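Local coordinates for protein 2-oxoadipate dioxygenase/decarboxylase (Pseudomonas putida, PDB 6W1G) that uses iron(II) and dioxygen to decarboxylate and hydroxylate 2-oxoadipate to D-2-hydroxyglutarate in a D-lysine catabolic pathway, at residues F359-T364 with R450-C455; T364-A369 with A386-F391. All coordinates share one frame; numbering follows the deposited sequence.

Contact 1: F359-T364 with R450-C455; sequences FRYFAT and RSLQAC
The phenol ring of Y361 meets L452 over one face and S451 at its rim: CD2 of L452 sits 3.4 Å above the ring plane, displaced toward the CG–CD1 side, while OG of S451 lies in plane at the edge. The first of these is a CH-pi contact, the methyl standing over the face. The setting is a two-stranded antiparallel sheet covered by a helix: strand 359-363 runs nearly parallel to the 450-455 part of helix 440-458, at 11° and with axes 6.7 Å apart. Y361 and L452 point the same way and lie side by side, with the methyl offset toward the rim of the face. On the strand itself, the R360 guanidinium has CZ of F362 over the centre of one face.

The polar link is a single, nearly straight hydrogen bond. The Y361 N-H reaches S451 OG at 3.0 Å and 163°; this hydroxyl stands between its own backbone N and carbonyl carbon, facing the strand. The same OG also bonds to the E448 carbonyl earlier in the helix, so the hydroxyl joins helix backbone to strand backbone. A water donates to both Y361 O and S451 O, bridging the two carbonyls beside that bond. At the far end of the ring, Y361 OH is hydrogen-bonded to R352 NE. One turn further along the helix, C455 swings its sulfur anti to the backbone N (chi1 -172°), which brings SG into van der Waals contact with the strand backbone, 3.6 Å from A363 N.

Contact 2: T364-A369 with A386-F391; sequences TEKGLA and AGHVHF
T364 and G387 share the shortest polar contact here, the threonine hydroxyl OG1 donating to the G387 carbonyl O at 2.7 Å, in the carbonyl plane and on a lone pair. T364 is the N-cap of helix 365-369, and its OG1 also accepts the N-H of G367, so one oxygen both caps a helix and ties it to the Schellman motif that ends helix 380-385. With chi1 at 69°, OG1 stands between the backbone N and the carbonyl carbon, where it can reach both G387 O and the G367 N-H. Replacing T364 by valine would probably leave the G367 N-H without its cap and the G387 carbonyl without this donor. Beside the hydroxyl, T364 N gives H388 O a nearly straight bond (175°), though from above the carbonyl plane.

Further out, K366 stretches fully extended across the turn, and its NZ donates to A386 O at 2.9 Å; on the way its CE passes obliquely by the H388 ring. That imidazole has the G367 N over one face, and a water joins H388 ND1 to G367 O. Packing is close at G367, where a side chain would collide with H388 O. On the strand side, T364 CG2 rests 3.8 Å from CB of H390.

Contacts 1 and 2 meet at one two-stranded antiparallel sheet, a worked example of how a small sheet gathers several elements. Its strands 359-363 and 389-393 are joined between the contacts by a probable hydrogen bond from F362 N to H390 O, 2.8 Å long. Contact 1 lays helix 440-458 against this sheet, whereas contact 2 joins the start of helix 365-369 to the turn leading into strand 389-393. T364 belongs to both, as the chain passes from strand 359-363 into helix 365-369, and contact 2 is nested inside the loop that contact 1 closes. Their centres are about 10 Å apart, and both lie away from the metal site of H70, H226 and E294. F359 CD2 packs 3.6 Å from F391 CD1.

Contact 1: F359-T364 with R450-C455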
# COMPACT_ATOMS: atom_id res chain seq x y z
N PHE A 359 2.94 14.22 11.84
CA PHE A 359 3.93 15.11 11.24
C PHE A 359 5.33 14.64 11.52
O PHE A 359 5.60 13.96 12.50
CB PHE A 359 3.73 16.55 11.76
CG PHE A 359 2.46 17.17 11.24
CD1 PHE A 359 1.22 16.96 11.84
CD2 PHE A 359 2.51 17.90 10.05
CE1 PHE A 359 0.07 17.46 11.23
CE2 PHE A 359 1.36 18.41 9.48
CZ PHE A 359 0.15 18.18 10.04
N ARG A 360 6.25 15.07 10.68
CA ARG A 360 7.68 15.06 11.03
C ARG A 360 8.19 16.49 11.06
O ARG A 360 7.79 17.34 10.28
CB ARG A 360 8.48 14.23 10.00
CG ARG A 360 8.11 12.77 10.02
CD ARG A 360 8.86 12.00 8.89
NE ARG A 360 10.25 11.82 9.24
CZ ARG A 360 11.24 11.73 8.37
NH1 ARG A 360 11.02 11.76 7.08
NH2 ARG A 360 12.48 11.61 8.83
N TYR A 361 9.10 16.69 11.99
CA TYR A 361 9.68 17.97 12.32
C TYR A 361 11.16 17.94 12.00
O TYR A 361 11.82 16.94 12.28
CB TYR A 361 9.48 18.26 13.81
CG TYR A 361 8.01 18.41 14.17
CD1 TYR A 361 7.21 17.30 14.44
CD2 TYR A 361 7.42 19.64 14.20
CE1 TYR A 361 5.89 17.41 14.76
CE2 TYR A 361 6.07 19.79 14.50
CZ TYR A 361 5.31 18.67 14.76
OH TYR A 361 4.01 18.84 15.07
N PHE A 362 11.70 19.04 11.47
CA PHE A 362 13.07 19.12 11.01
C PHE A 362 13.72 20.43 11.45
O PHE A 362 13.13 21.50 11.34
CB PHE A 362 13.12 19.04 9.48
CG PHE A 362 12.44 17.81 8.94
CD1 PHE A 362 13.07 16.57 8.96
CD2 PHE A 362 11.13 17.86 8.48
CE1 PHE A 362 12.43 15.44 8.50
CE2 PHE A 362 10.50 16.71 8.03
CZ PHE A 362 11.14 15.52 8.04
N ALA A 363 14.99 20.33 11.86
CA ALA A 363 15.78 21.53 12.08
C ALA A 363 16.07 22.21 10.76
O ALA A 363 16.51 21.57 9.80
CB ALA A 363 17.09 21.12 12.74
N THR A 364 15.88 23.51 10.70
CA THR A 364 16.19 24.27 9.51
C THR A 364 17.62 24.78 9.54
O THR A 364 18.31 24.76 10.55
CB THR A 364 15.25 25.46 9.36
OG1 THR A 364 15.57 26.37 10.40
CG2 THR A 364 13.78 25.07 9.44
N ARG A 450 10.27 10.26 16.91
CA ARG A 450 11.69 10.20 16.56
C ARG A 450 12.11 11.49 15.87
O ARG A 450 13.22 11.98 16.08
CB ARG A 450 11.96 9.01 15.65
CG ARG A 450 11.95 7.67 16.43
CD ARG A 450 12.57 6.53 15.58
NE ARG A 450 11.65 6.24 14.49
CZ ARG A 450 10.67 5.31 14.51
NH1 ARG A 450 10.50 4.49 15.52
NH2 ARG A 450 9.87 5.22 13.52
N SER A 451 11.23 12.07 15.02
CA SER A 451 11.64 13.30 14.34
C SER A 451 11.84 14.43 15.35
O SER A 451 12.78 15.23 15.21
CB SER A 451 10.64 13.72 13.24
OG SER A 451 9.47 14.33 13.73
N LEU A 452 10.97 14.52 16.35
CA LEU A 452 11.10 15.59 17.32
C LEU A 452 12.36 15.40 18.15
O LEU A 452 13.05 16.37 18.48
CB LEU A 452 9.84 15.62 18.21
CG LEU A 452 8.63 16.23 17.55
CD1 LEU A 452 7.37 15.76 18.24
CD2 LEU A 452 8.72 17.72 17.54
N GLN A 453 12.69 14.17 18.50
CA GLN A 453 13.91 13.91 19.27
C GLN A 453 15.14 14.28 18.46
O GLN A 453 16.09 14.86 18.98
CB GLN A 453 13.94 12.46 19.67
CG GLN A 453 12.89 12.14 20.68
CD GLN A 453 12.93 10.71 21.11
OE1 GLN A 453 13.56 9.87 20.46
NE2 GLN A 453 12.28 10.41 22.22
N ALA A 454 15.15 13.93 17.18
CA ALA A 454 16.28 14.26 16.32
C ALA A 454 16.41 15.76 16.15
O ALA A 454 17.53 16.31 16.11
CB ALA A 454 16.14 13.55 14.96
N CYS A 455 15.29 16.45 16.04
CA CYS A 455 15.31 17.89 15.89
C CYS A 455 15.85 18.54 17.15
O CYS A 455 16.69 19.45 17.08
CB CYS A 455 13.90 18.33 15.61
SG CYS A 455 13.71 20.07 15.17
O HOH W 1 14.08 15.64 12.67

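Contact 2: T364-A369 with A386-F391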
# COMPACT_ATOMS: atom_id res chain seq x y z
N THR A 364 15.88 23.51 10.70
CA THR A 364 16.19 24.27 9.51
C THR A 364 17.62 24.78 9.54
O THR A 364 18.31 24.76 10.55
CB THR A 364 15.25 25.46 9.36
OG1 THR A 364 15.57 26.37 10.40
CG2 THR A 364 13.78 25.07 9.44
N GLU A 365 18.06 25.28 8.39
CA GLU A 365 19.38 25.90 8.34
C GLU A 365 19.47 27.06 9.32
O GLU A 365 20.49 27.24 10.01
CB GLU A 365 19.72 26.34 6.93
CG GLU A 365 19.96 25.18 6.00
CD GLU A 365 20.37 25.62 4.61
OE1 GLU A 365 20.57 26.84 4.41
OE2 GLU A 365 20.51 24.75 3.73
N LYS A 366 18.42 27.88 9.37
CA LYS A 366 18.39 28.98 10.33
C LYS A 366 18.48 28.46 11.76
O LYS A 366 19.20 29.02 12.60
CB LYS A 366 17.11 29.80 10.13
CG LYS A 366 16.95 30.97 11.08
CD LYS A 366 15.69 31.75 10.79
CE LYS A 366 15.50 32.88 11.75
NZ LYS A 366 14.32 33.69 11.39
N GLY A 367 17.72 27.42 12.09
CA GLY A 367 17.79 26.87 13.42
C GLY A 367 19.16 26.34 13.74
O GLY A 367 19.66 26.56 14.84
N LEU A 368 19.76 25.60 12.82
CA LEU A 368 21.08 25.04 13.08
C LEU A 368 22.08 26.13 13.34
O LEU A 368 22.96 25.97 14.19
CB LEU A 368 21.53 24.17 11.89
CG LEU A 368 20.71 22.89 11.77
CD1 LEU A 368 20.93 22.22 10.44
CD2 LEU A 368 21.00 21.90 12.89
N ALA A 369 22.02 27.22 12.58
CA ALA A 369 23.00 28.28 12.76
C ALA A 369 22.84 28.99 14.09
O ALA A 369 23.80 29.59 14.58
CB ALA A 369 22.90 29.26 11.59
N ALA A 386 9.56 31.19 14.43
CA ALA A 386 10.82 31.88 14.15
C ALA A 386 11.62 31.24 13.02
O ALA A 386 12.71 31.72 12.70
CB ALA A 386 11.68 31.88 15.41
N GLY A 387 11.10 30.16 12.42
CA GLY A 387 11.80 29.55 11.30
C GLY A 387 12.94 28.63 11.67
O GLY A 387 13.75 28.32 10.79
N HIS A 388 13.00 28.18 12.92
CA HIS A 388 14.06 27.24 13.34
C HIS A 388 13.70 25.79 13.11
O HIS A 388 14.59 24.94 13.09
CB HIS A 388 14.37 27.45 14.81
CG HIS A 388 15.01 28.75 15.10
ND1 HIS A 388 15.94 28.89 16.09
CD2 HIS A 388 14.87 29.96 14.54
CE1 HIS A 388 16.30 30.15 16.19
NE2 HIS A 388 15.66 30.83 15.28
N VAL A 389 12.41 25.48 13.05
CA VAL A 389 11.86 24.13 12.87
C VAL A 389 10.85 24.20 11.73
O VAL A 389 10.04 25.12 11.70
CB VAL A 389 11.18 23.66 14.16
CG1 VAL A 389 10.43 22.31 13.95
CG2 VAL A 389 12.21 23.49 15.24
N HIS A 390 10.90 23.24 10.83
CA HIS A 390 9.93 23.11 9.75
C HIS A 390 9.22 21.76 9.90
O HIS A 390 9.83 20.79 10.29
CB HIS A 390 10.71 23.10 8.42
CG HIS A 390 9.83 23.04 7.23
ND1 HIS A 390 9.25 24.16 6.69
CD2 HIS A 390 9.38 21.99 6.52
CE1 HIS A 390 8.50 23.80 5.65
NE2 HIS A 390 8.53 22.48 5.55
N PHE A 391 7.92 21.73 9.61
CA PHE A 391 7.16 20.50 9.66
C PHE A 391 6.50 20.17 8.34
O PHE A 391 6.12 21.06 7.57
CB PHE A 391 6.16 20.50 10.82
CG PHE A 391 5.05 21.52 10.71
CD1 PHE A 391 3.84 21.23 10.10
CD2 PHE A 391 5.19 22.76 11.24
CE1 PHE A 391 2.83 22.19 10.06
CE2 PHE A 391 4.18 23.71 11.15
CZ PHE A 391 3.01 23.41 10.56
O HOH W 2 17.75 26.94 16.93